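Local coordinates for protein C alpha-dehydrogenase (Sphingobium sp. SYK-6, PDB 4YAG) that binds NADH and, as a short-chain dehydrogenase/reductase, acts as a Calpha-dehydrogenase in the bacterial breakdown of lignin beta-aryl ethers, at residues Q23-N28 and P85-N90; L112-M117 and N201-F206; G129-G134 and D179-T184. All coordinates share one frame; numbering follows the deposited sequence.

Contact 1: Q23-N28 and P85-N90; sequences QRLLAN and PDILIN
Leu25 of helix 16-27 sends one methyl group toward two isoleucines of strand 87-90. Its CD1 lies 4.3 Å from Ile87 CG2 and 4.4 Å from Ile89 CG1, van der Waals contacts with no polar bond between the segments. Because CD1 stands anti to CA (chi2 179°), it is carried out to the far end of the leucine side chain and can meet both strand residues. Ile87 and Ile89, two apart on the strand, face the same side, and branched aliphatic residues suit this buried surface. Behind Leu25 the helix comes to its end. Asn28, the first residue to leave helical geometry, turns its amide back so that ND2 donates to Arg24 O at 2.8 Å in an almost straight bond (179°), while its own N reaches that oxygen from the opposite face of the carbonyl plane. The methyl group of Ala27 lies over one face of the Arg24 guanidinium, toward its rim, and Arg24 NE forms a salt bridge with Asp236 of helix 231-244. Ala8 of strand 7-11 touches both Leu25 and Ile87; Leu88 points the other way, onto Phe126 and Met130 of helix 105-133, so the central parallel sheet has helices on both faces, as in a Rossmann fold.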
loop_
_atom_site.group_PDB
_atom_site.type_symbol
_atom_site.label_atom_id
_atom_site.label_comp_id
_atom_site.label_asym_id
_atom_site.label_seq_id
_atom_site.Cartn_x
_atom_site.Cartn_y
_atom_site.Cartn_z
ATOM N N GLN A 23 20.397 18.924 6.487
ATOM C CA GLN A 23 20.962 20.209 6.843
ATOM C C GLN A 23 20.352 20.762 8.122
ATOM O O GLN A 23 21.050 21.299 8.971
ATOM C CB GLN A 23 20.746 21.221 5.725
ATOM C CG GLN A 23 21.587 20.996 4.493
ATOM C CD GLN A 23 21.079 21.826 3.333
ATOM O OE1 GLN A 23 20.338 21.329 2.460
ATOM N NE2 GLN A 23 21.406 23.087 3.340
ATOM N N ARG A 24 19.038 20.661 8.248
ATOM C CA ARG A 24 18.394 21.232 9.426
ATOM C C ARG A 24 18.577 20.369 10.679
ATOM O O ARG A 24 18.690 20.911 11.776
ATOM C CB ARG A 24 16.921 21.537 9.139
ATOM C CG ARG A 24 16.720 22.496 7.957
ATOM C CD ARG A 24 17.634 23.717 8.008
ATOM N NE ARG A 24 17.459 24.433 9.257
ATOM C CZ ARG A 24 18.355 25.250 9.806
ATOM N NH1 ARG A 24 19.529 25.480 9.227
ATOM N NH2 ARG A 24 18.069 25.835 10.960
ATOM N N LEU A 25 18.633 19.050 10.540
ATOM C CA LEU A 25 18.970 18.230 11.697
ATOM C C LEU A 25 20.401 18.513 12.193
ATOM O O LEU A 25 20.611 18.636 13.394
ATOM C CB LEU A 25 18.759 16.740 11.413
ATOM C CG LEU A 25 17.309 16.294 11.213
ATOM C CD1 LEU A 25 17.238 14.799 10.916
ATOM C CD2 LEU A 25 16.454 16.622 12.446
ATOM N N LEU A 26 21.370 18.618 11.279
ATOM C CA LEU A 26 22.729 18.966 11.657
ATOM C C LEU A 26 22.744 20.318 12.376
ATOM O O LEU A 26 23.429 20.494 13.404
ATOM C CB LEU A 26 23.640 19.010 10.422
ATOM C CG LEU A 26 25.119 19.273 10.731
ATOM C CD1 LEU A 26 25.808 17.977 11.078
ATOM C CD2 LEU A 26 25.801 19.931 9.552
ATOM N N ALA A 27 22.019 21.295 11.824
ATOM C CA ALA A 27 21.939 22.623 12.425
ATOM C C ALA A 27 21.412 22.577 13.850
ATOM O O ALA A 27 21.787 23.401 14.689
ATOM C CB ALA A 27 21.070 23.555 11.580
ATOM N N ASN A 28 20.551 21.609 14.117
ATOM C CA ASN A 28 20.008 21.395 15.449
ATOM C C ASN A 28 20.780 20.366 16.290
ATOM O O ASN A 28 20.256 19.885 17.295
ATOM C CB ASN A 28 18.540 21.000 15.339
ATOM C CG ASN A 28 17.652 22.173 15.030
ATOM O OD1 ASN A 28 17.149 22.838 15.944
ATOM N ND2 ASN A 28 17.464 22.462 13.750
ATOM N N PRO A 85 21.019 4.659 15.061
ATOM C CA PRO A 85 20.530 6.040 15.113
ATOM C C PRO A 85 19.415 6.240 16.120
ATOM O O PRO A 85 18.766 5.269 16.516
ATOM C CB PRO A 85 19.965 6.250 13.708
ATOM C CG PRO A 85 19.401 4.900 13.362
ATOM C CD PRO A 85 20.343 3.880 14.001
ATOM N N ASP A 86 19.170 7.494 16.488
ATOM C CA ASP A 86 18.032 7.837 17.324
ATOM C C ASP A 86 16.878 8.333 16.475
ATOM O O ASP A 86 15.715 8.238 16.879
ATOM C CB ASP A 86 18.418 8.918 18.306
ATOM C CG ASP A 86 19.717 8.604 19.010
ATOM O OD1 ASP A 86 20.764 9.204 18.669
ATOM O OD2 ASP A 86 19.702 7.707 19.883
ATOM N N ILE A 87 17.212 8.891 15.318
ATOM C CA ILE A 87 16.233 9.418 14.383
ATOM C C ILE A 87 16.376 8.631 13.093
ATOM O O ILE A 87 17.469 8.547 12.521
ATOM C CB ILE A 87 16.430 10.918 14.158
ATOM C CG1 ILE A 87 16.191 11.679 15.478
ATOM C CG2 ILE A 87 15.549 11.438 13.016
ATOM C CD1 ILE A 87 16.601 13.136 15.454
ATOM N N LEU A 88 15.262 8.055 12.649
ATOM C CA LEU A 88 15.209 7.280 11.421
ATOM C C LEU A 88 14.322 7.996 10.400
ATOM O O LEU A 88 13.138 8.191 10.642
ATOM C CB LEU A 88 14.663 5.871 11.712
ATOM C CG LEU A 88 14.398 4.971 10.501
ATOM C CD1 LEU A 88 15.685 4.645 9.748
ATOM C CD2 LEU A 88 13.668 3.691 10.957
ATOM N N ILE A 89 14.906 8.404 9.275
ATOM C CA ILE A 89 14.181 9.143 8.242
ATOM C C ILE A 89 14.116 8.248 7.003
ATOM O O ILE A 89 15.098 8.097 6.275
ATOM C CB ILE A 89 14.815 10.513 7.886
ATOM C CG1 ILE A 89 15.135 11.341 9.142
ATOM C CG2 ILE A 89 13.913 11.243 6.889
ATOM C CD1 ILE A 89 13.964 11.899 9.850
ATOM N N ASN A 90 12.959 7.630 6.781
ATOM C CA ASN A 90 12.755 6.777 5.626
ATOM C C ASN A 90 12.169 7.646 4.535
ATOM O O ASN A 90 10.947 7.791 4.418
ATOM C CB ASN A 90 11.783 5.644 5.947
ATOM C CG ASN A 90 12.292 4.720 7.029
ATOM O OD1 ASN A 90 13.356 4.121 6.899
ATOM N ND2 ASN A 90 11.515 4.579 8.108
#

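Contact 2: L112-M117 and N201-F206; sequences LAINLM and NRPERF. With NAI (1,4-dihydronicotinamide adenine dinucleotide), chain C.
The adenine end of the NADH pocket is bordered where Ile114 of helix 105-133 meets Pro203, in the loop that follows helix 198-201. The two apolar side chains reach toward each other tip to tip, Ile114 CD1 lying 4.0 Å from Pro203 CG. Both branches of the isoleucine pack near the adenine amino nitrogen, CD1 at 3.4 Å from N6A and CG2 at 3.8 Å from N6A, with CG2 lying off the plane of the base. With chi1 at -50°, CG2 is anti to the backbone N and CG1 beside it, which brings both branches near N6A. Cutting the residue back to an alanine here would take away CD1, which serves Pro203 and the adenine at once, and would probably open a gap between them and leave the base freer to shift. In this Rossmann-type NADH site Asn201 packs at the adenosine ribose, with ND2 3.7 Å from C2B, while its OD1 accepts a bond from Arg38. Beside Ile114 in the helix, Ala113 CB touches Phe206 CZ at 3.7 Å; a small residue leaves room for the ring. Arg205 folds over that ring, its CG above the ring centre, and its NH1 pairs with Asp64. Arg202 NH1 donates to Phe206 O at 2.9 Å from above the carbonyl plane, and the same guanidinium is also paired with Asp107 and Glu216.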
loop_
_atom_site.group_PDB
_atom_site.type_symbol
_atom_site.label_atom_id
_atom_site.label_comp_id
_atom_site.label_asym_id
_atom_site.label_seq_id
_atom_site.Cartn_x
_atom_site.Cartn_y
_atom_site.Cartn_z
ATOM N N LEU A 112 6.594 -0.303 -5.791
ATOM C CA LEU A 112 6.263 -0.766 -4.454
ATOM C C LEU A 112 7.504 -1.055 -3.623
ATOM O O LEU A 112 7.533 -0.782 -2.408
ATOM C CB LEU A 112 5.319 -1.968 -4.493
ATOM C CG LEU A 112 3.897 -1.660 -4.974
ATOM C CD1 LEU A 112 3.147 -2.966 -5.259
ATOM C CD2 LEU A 112 3.136 -0.805 -3.984
ATOM N N ALA A 113 8.546 -1.569 -4.273
ATOM C CA ALA A 113 9.780 -1.905 -3.552
ATOM C C ALA A 113 10.387 -0.664 -2.957
ATOM O O ALA A 113 10.788 -0.682 -1.814
ATOM C CB ALA A 113 10.801 -2.594 -4.438
ATOM N N ILE A 114 10.508 0.409 -3.728
ATOM C CA ILE A 114 11.230 1.555 -3.198
ATOM C C ILE A 114 10.324 2.349 -2.267
ATOM O O ILE A 114 10.694 2.671 -1.136
ATOM C CB ILE A 114 11.779 2.475 -4.310
ATOM C CG1 ILE A 114 12.551 1.687 -5.374
ATOM C CG2 ILE A 114 12.628 3.589 -3.689
ATOM C CD1 ILE A 114 13.551 0.690 -4.849
ATOM N N ASN A 115 9.114 2.663 -2.725
ATOM C CA ASN A 115 8.293 3.637 -2.015
ATOM C C ASN A 115 7.490 3.074 -0.834
ATOM O O ASN A 115 7.089 3.831 0.045
ATOM C CB ASN A 115 7.350 4.367 -2.985
ATOM C CG ASN A 115 8.081 5.301 -3.943
ATOM O OD1 ASN A 115 9.266 5.589 -3.775
ATOM N ND2 ASN A 115 7.379 5.766 -4.969
ATOM N N LEU A 116 7.287 1.761 -0.796
ATOM C CA LEU A 116 6.584 1.147 0.318
ATOM C C LEU A 116 7.507 0.204 1.087
ATOM O O LEU A 116 7.620 0.301 2.330
ATOM C CB LEU A 116 5.323 0.417 -0.164
ATOM C CG LEU A 116 4.568 -0.336 0.940
ATOM C CD1 LEU A 116 4.233 0.551 2.125
ATOM C CD2 LEU A 116 3.271 -0.981 0.403
ATOM N N MET A 117 8.194 -0.710 0.408
ATOM C CA MET A 117 9.048 -1.635 1.134
ATOM C C MET A 117 10.302 -0.932 1.687
ATOM O O MET A 117 10.867 -1.382 2.665
ATOM C CB MET A 117 9.414 -2.872 0.297
ATOM C CG MET A 117 10.044 -3.989 1.124
ATOM S SD MET A 117 9.037 -4.492 2.561
ATOM C CE MET A 117 7.647 -5.196 1.730
ATOM N N ASN A 201 17.829 6.179 -11.082
ATOM C CA ASN A 201 17.851 5.656 -9.724
ATOM C C ASN A 201 17.202 4.284 -9.628
ATOM O O ASN A 201 17.340 3.614 -8.613
ATOM C CB ASN A 201 17.149 6.610 -8.748
ATOM C CG ASN A 201 17.789 7.983 -8.729
ATOM O OD1 ASN A 201 18.941 8.129 -9.138
ATOM N ND2 ASN A 201 17.055 8.995 -8.239
ATOM N N ARG A 202 16.509 3.875 -10.683
ATOM C CA ARG A 202 15.843 2.572 -10.692
ATOM C C ARG A 202 16.884 1.467 -10.525
ATOM O O ARG A 202 17.840 1.406 -11.299
ATOM C CB ARG A 202 15.123 2.371 -12.024
ATOM C CG ARG A 202 14.362 1.056 -12.138
ATOM C CD ARG A 202 13.785 0.842 -13.540
ATOM N NE ARG A 202 12.581 1.629 -13.805
ATOM C CZ ARG A 202 11.341 1.143 -13.959
ATOM N NH1 ARG A 202 11.072 -0.155 -13.855
ATOM N NH2 ARG A 202 10.346 1.984 -14.207
ATOM N N PRO A 203 16.720 0.598 -9.512
ATOM C CA PRO A 203 17.723 -0.464 -9.389
ATOM C C PRO A 203 17.782 -1.358 -10.623
ATOM O O PRO A 203 16.787 -1.550 -11.322
ATOM C CB PRO A 203 17.260 -1.251 -8.164
ATOM C CG PRO A 203 16.481 -0.251 -7.340
ATOM C CD PRO A 203 15.793 0.624 -8.365
ATOM N N GLU A 204 18.966 -1.893 -10.891
ATOM C CA GLU A 204 19.199 -2.657 -12.108
ATOM C C GLU A 204 18.173 -3.766 -12.340
ATOM O O GLU A 204 17.740 -4.007 -13.468
ATOM C CB GLU A 204 20.615 -3.252 -12.084
ATOM C CG GLU A 204 20.991 -4.013 -13.357
ATOM C CD GLU A 204 21.053 -3.114 -14.580
ATOM O OE1 GLU A 204 21.390 -1.914 -14.429
ATOM O OE2 GLU A 204 20.758 -3.607 -15.693
ATOM N N ARG A 205 17.768 -4.441 -11.275
ATOM C CA ARG A 205 16.934 -5.625 -11.435
ATOM C C ARG A 205 15.527 -5.288 -11.917
ATOM O O ARG A 205 14.800 -6.181 -12.367
ATOM C CB ARG A 205 16.857 -6.414 -10.135
ATOM C CG ARG A 205 16.114 -5.722 -9.032
ATOM C CD ARG A 205 16.316 -6.492 -7.746
ATOM N NE ARG A 205 15.478 -6.043 -6.641
ATOM C CZ ARG A 205 15.719 -4.962 -5.898
ATOM N NH1 ARG A 205 16.769 -4.186 -6.156
ATOM N NH2 ARG A 205 14.922 -4.665 -4.886
ATOM N N PHE A 206 15.131 -4.014 -11.820
ATOM C CA PHE A 206 13.801 -3.604 -12.278
ATOM C C PHE A 206 13.785 -2.997 -13.692
ATOM O O PHE A 206 12.728 -2.567 -14.167
ATOM C CB PHE A 206 13.188 -2.593 -11.307
ATOM C CG PHE A 206 12.939 -3.141 -9.926
ATOM C CD1 PHE A 206 12.049 -4.176 -9.727
ATOM C CD2 PHE A 206 13.597 -2.611 -8.827
ATOM C CE1 PHE A 206 11.815 -4.672 -8.487
ATOM C CE2 PHE A 206 13.366 -3.109 -7.571
ATOM C CZ PHE A 206 12.475 -4.141 -7.399
HETATM P PA NAI C . 15.433 13.309 -4.890
HETATM O O1A NAI C . 15.592 12.370 -6.054
HETATM O O2A NAI C . 16.075 14.676 -5.018
HETATM O O5B NAI C . 15.954 12.633 -3.570
HETATM C C5B NAI C . 15.746 11.266 -3.364
HETATM C C4B NAI C . 17.050 10.613 -3.132
HETATM O O4B NAI C . 16.702 9.230 -2.796
HETATM C C3B NAI C . 17.984 10.594 -4.259
HETATM O O3B NAI C . 19.292 11.081 -3.894
HETATM C C2B NAI C . 18.001 9.214 -4.703
HETATM O O2B NAI C . 19.242 8.808 -5.299
HETATM C C1B NAI C . 17.647 8.432 -3.518
HETATM N N9A NAI C . 17.098 7.136 -3.817
HETATM C C8A NAI C . 16.191 6.795 -4.798
HETATM N N7A NAI C . 15.973 5.472 -4.787
HETATM C C5A NAI C . 16.723 4.911 -3.786
HETATM C C6A NAI C . 16.927 3.624 -3.287
HETATM N N6A NAI C . 16.309 2.530 -3.909
HETATM N N1A NAI C . 17.770 3.424 -2.242
HETATM C C2A NAI C . 18.417 4.472 -1.680
HETATM N N3A NAI C . 18.261 5.729 -2.122
HETATM C C4A NAI C . 17.436 5.973 -3.165
HETATM O O3 NAI C . 13.861 13.476 -4.759
HETATM P PN NAI C . 12.947 13.988 -3.534
HETATM O O1N NAI C . 13.744 14.738 -2.475
HETATM O O2N NAI C . 11.864 14.810 -4.188
HETATM O O5D NAI C . 12.355 12.623 -2.925
HETATM C C5D NAI C . 12.286 12.385 -1.517
HETATM C C4D NAI C . 10.951 11.836 -1.166
HETATM O O4D NAI C . 9.961 12.922 -1.287
HETATM C C3D NAI C . 10.487 10.751 -2.036
HETATM O O3D NAI C . 9.950 9.690 -1.219
HETATM C C2D NAI C . 9.441 11.337 -2.871
HETATM O O2D NAI C . 8.495 10.345 -3.289
HETATM C C1D NAI C . 8.819 12.324 -2.009
HETATM N N1N NAI C . 8.081 13.398 -2.563
HETATM C C2N NAI C . 8.647 14.416 -3.292
HETATM C C3N NAI C . 7.851 15.444 -3.769
HETATM C C7N NAI C . 8.439 16.562 -4.560
HETATM O O7N NAI C . 7.727 17.420 -5.124
HETATM N N7N NAI C . 9.896 16.673 -4.579
HETATM C C4N NAI C . 6.488 15.480 -3.523
HETATM C C5N NAI C . 5.943 14.479 -2.742
HETATM C C6N NAI C . 6.731 13.464 -2.262
#

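Contact 3: G129-G134 and D179-T184; sequences GMRARG and DNIGVT
Asp179, just ahead of strand 181-187, meets Arg131 near the end of helix 105-133 in a salt bridge of 2.8 Å between OD2 and NH1. The bond runs at the edge of the guanidinium, in its plane, and uses the anti lone pair of OD2; the two flat groups are turned 79° apart, so they join through one oxygen and one nitrogen. Extended from CG to NE, the arginine also passes its methylene groups across the carboxylate, with CD 3.4 Å from OD2. The other oxygen, OD1, is 2.6 Å from a water that lies 2.8 Å from Arg131 O, and a second water bridges Asp179 O to Met130 O. Asn180 follows with positive phi as the C-prime residue of a Schellman motif ending helix 156-177, a backbone shape that asparagine tolerates better than most residues. Ile181 then starts the strand and turns inward: its CD1 packs 3.8 Å from Met130 CB and 4.0 Å from Arg131 CG, the methionine and isoleucine crossing at about a right angle. Gly182 and Thr184 make backbone bonds to strand 137-142, and Val183 faces helix 156-177. The chemistry thus sets a buried apolar contact beside a partly exposed ion pair; Ser175, bonded to Arg131 NH2, limits how the guanidinium can turn, and water links carbonyls of the helix end to Asp179.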
loop_
_atom_site.group_PDB
_atom_site.type_symbol
_atom_site.label_atom_id
_atom_site.label_comp_id
_atom_site.label_asym_id
_atom_site.label_seq_id
_atom_site.Cartn_x
_atom_site.Cartn_y
_atom_site.Cartn_z
ATOM N N GLY A 129 16.943 -1.990 17.407
ATOM C CA GLY A 129 18.025 -1.357 18.125
ATOM C C GLY A 129 17.578 -0.090 18.812
ATOM O O GLY A 129 18.026 0.206 19.907
ATOM N N MET A 130 16.680 0.655 18.182
ATOM C CA MET A 130 16.172 1.872 18.775
ATOM C C MET A 130 15.405 1.559 20.052
ATOM O O MET A 130 15.509 2.285 21.036
ATOM C CB MET A 130 15.294 2.639 17.787
ATOM C CG MET A 130 16.054 3.110 16.536
ATOM S SD MET A 130 14.982 3.736 15.201
ATOM C CE MET A 130 14.319 5.213 15.963
ATOM N N ARG A 131 14.638 0.485 20.040
ATOM C CA ARG A 131 13.970 0.052 21.256
ATOM C C ARG A 131 14.986 -0.415 22.297
ATOM O O ARG A 131 14.905 -0.046 23.470
ATOM C CB ARG A 131 13.003 -1.076 20.971
ATOM C CG ARG A 131 11.906 -0.774 19.972
ATOM C CD ARG A 131 11.031 -2.004 19.869
ATOM N NE ARG A 131 10.072 -2.009 18.769
ATOM C CZ ARG A 131 8.826 -1.534 18.842
ATOM N NH1 ARG A 131 8.375 -0.996 19.973
ATOM N NH2 ARG A 131 8.028 -1.625 17.790
ATOM N N ALA A 132 15.931 -1.248 21.878
ATOM C CA ALA A 132 16.887 -1.847 22.815
ATOM C C ALA A 132 17.724 -0.815 23.566
ATOM O O ALA A 132 18.057 -0.994 24.749
ATOM C CB ALA A 132 17.796 -2.787 22.073
ATOM N N ARG A 133 18.078 0.266 22.886
ATOM C CA ARG A 133 18.972 1.258 23.467
ATOM C C ARG A 133 18.284 2.083 24.547
ATOM O O ARG A 133 18.946 2.672 25.399
ATOM C CB ARG A 133 19.574 2.152 22.376
ATOM C CG ARG A 133 20.688 1.448 21.597
ATOM C CD ARG A 133 21.379 2.341 20.576
ATOM N NE ARG A 133 20.494 2.767 19.490
ATOM C CZ ARG A 133 20.256 2.082 18.377
ATOM N NH1 ARG A 133 20.829 0.902 18.147
ATOM N NH2 ARG A 133 19.444 2.580 17.477
ATOM N N GLY A 134 16.961 2.134 24.490
ATOM C CA GLY A 134 16.158 2.694 25.562
ATOM C C GLY A 134 16.235 4.194 25.734
ATOM O O GLY A 134 15.922 4.706 26.806
ATOM N N ASP A 179 8.165 2.342 23.437
ATOM C CA ASP A 179 9.583 2.551 23.699
ATOM C C ASP A 179 9.988 4.005 23.454
ATOM O O ASP A 179 11.151 4.298 23.170
ATOM C CB ASP A 179 10.408 1.595 22.832
ATOM C CG ASP A 179 10.227 0.149 23.244
ATOM O OD1 ASP A 179 10.782 -0.219 24.312
ATOM O OD2 ASP A 179 9.525 -0.604 22.522
ATOM N N ASN A 180 9.018 4.910 23.608
ATOM C CA ASN A 180 9.235 6.345 23.502
ATOM C C ASN A 180 9.856 6.724 22.160
ATOM O O ASN A 180 10.698 7.620 22.069
ATOM C CB ASN A 180 10.099 6.828 24.664
ATOM C CG ASN A 180 10.099 8.335 24.804
ATOM O OD1 ASN A 180 9.156 9.019 24.386
ATOM N ND2 ASN A 180 11.163 8.869 25.400
ATOM N N ILE A 181 9.411 6.033 21.117
ATOM C CA ILE A 181 9.756 6.385 19.752
ATOM C C ILE A 181 8.525 7.010 19.116
ATOM O O ILE A 181 7.478 6.360 18.962
ATOM C CB ILE A 181 10.195 5.149 18.958
ATOM C CG1 ILE A 181 11.456 4.523 19.576
ATOM C CG2 ILE A 181 10.440 5.508 17.481
ATOM C CD1 ILE A 181 11.746 3.122 19.062
ATOM N N GLY A 182 8.633 8.274 18.737
ATOM C CA GLY A 182 7.562 8.941 18.017
ATOM C C GLY A 182 7.613 8.713 16.529
ATOM O O GLY A 182 8.649 8.298 16.000
ATOM N N VAL A 183 6.499 8.950 15.847
ATOM C CA VAL A 183 6.454 8.808 14.395
ATOM C C VAL A 183 5.761 9.978 13.719
ATOM O O VAL A 183 4.881 10.616 14.289
ATOM C CB VAL A 183 5.781 7.484 13.937
ATOM C CG1 VAL A 183 6.437 6.283 14.620
ATOM C CG2 VAL A 183 4.286 7.481 14.220
ATOM N N THR A 184 6.199 10.253 12.492
ATOM C CA THR A 184 5.660 11.327 11.667
ATOM C C THR A 184 5.581 10.837 10.236
ATOM O O THR A 184 6.511 10.213 9.745
ATOM C CB THR A 184 6.590 12.550 11.670
ATOM O OG1 THR A 184 6.722 13.059 13.003
ATOM C CG2 THR A 184 6.076 13.649 10.755
HETATM O O HOH W 1 13.966 3.461 23.257
HETATM O O HOH W 2 12.906 1.080 25.156
#

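All three contacts belong to one Rossmann-type domain; contacts 1 and 3 join helices to the central parallel sheet, whereas contact 2 joins a helix to a loop at the cofactor. Contacts 1 and 3 are neighbours, their centres 15 Å apart: Arg133 NH2 is 2.9 Å from Pro85 O, a probable hydrogen bond, and Met130 also packs on Leu88. Contacts 2 and 3 share helix 105-133, yet their centres are 27 Å apart, so one helix serves the NADH pocket in its first half and the sheet near its end. Contact 2 touches the cofactor directly. In contact 1 the side chain of Ile89 is about 9 Å from the bound NADH. Contact 3 lies away from the cofactor site.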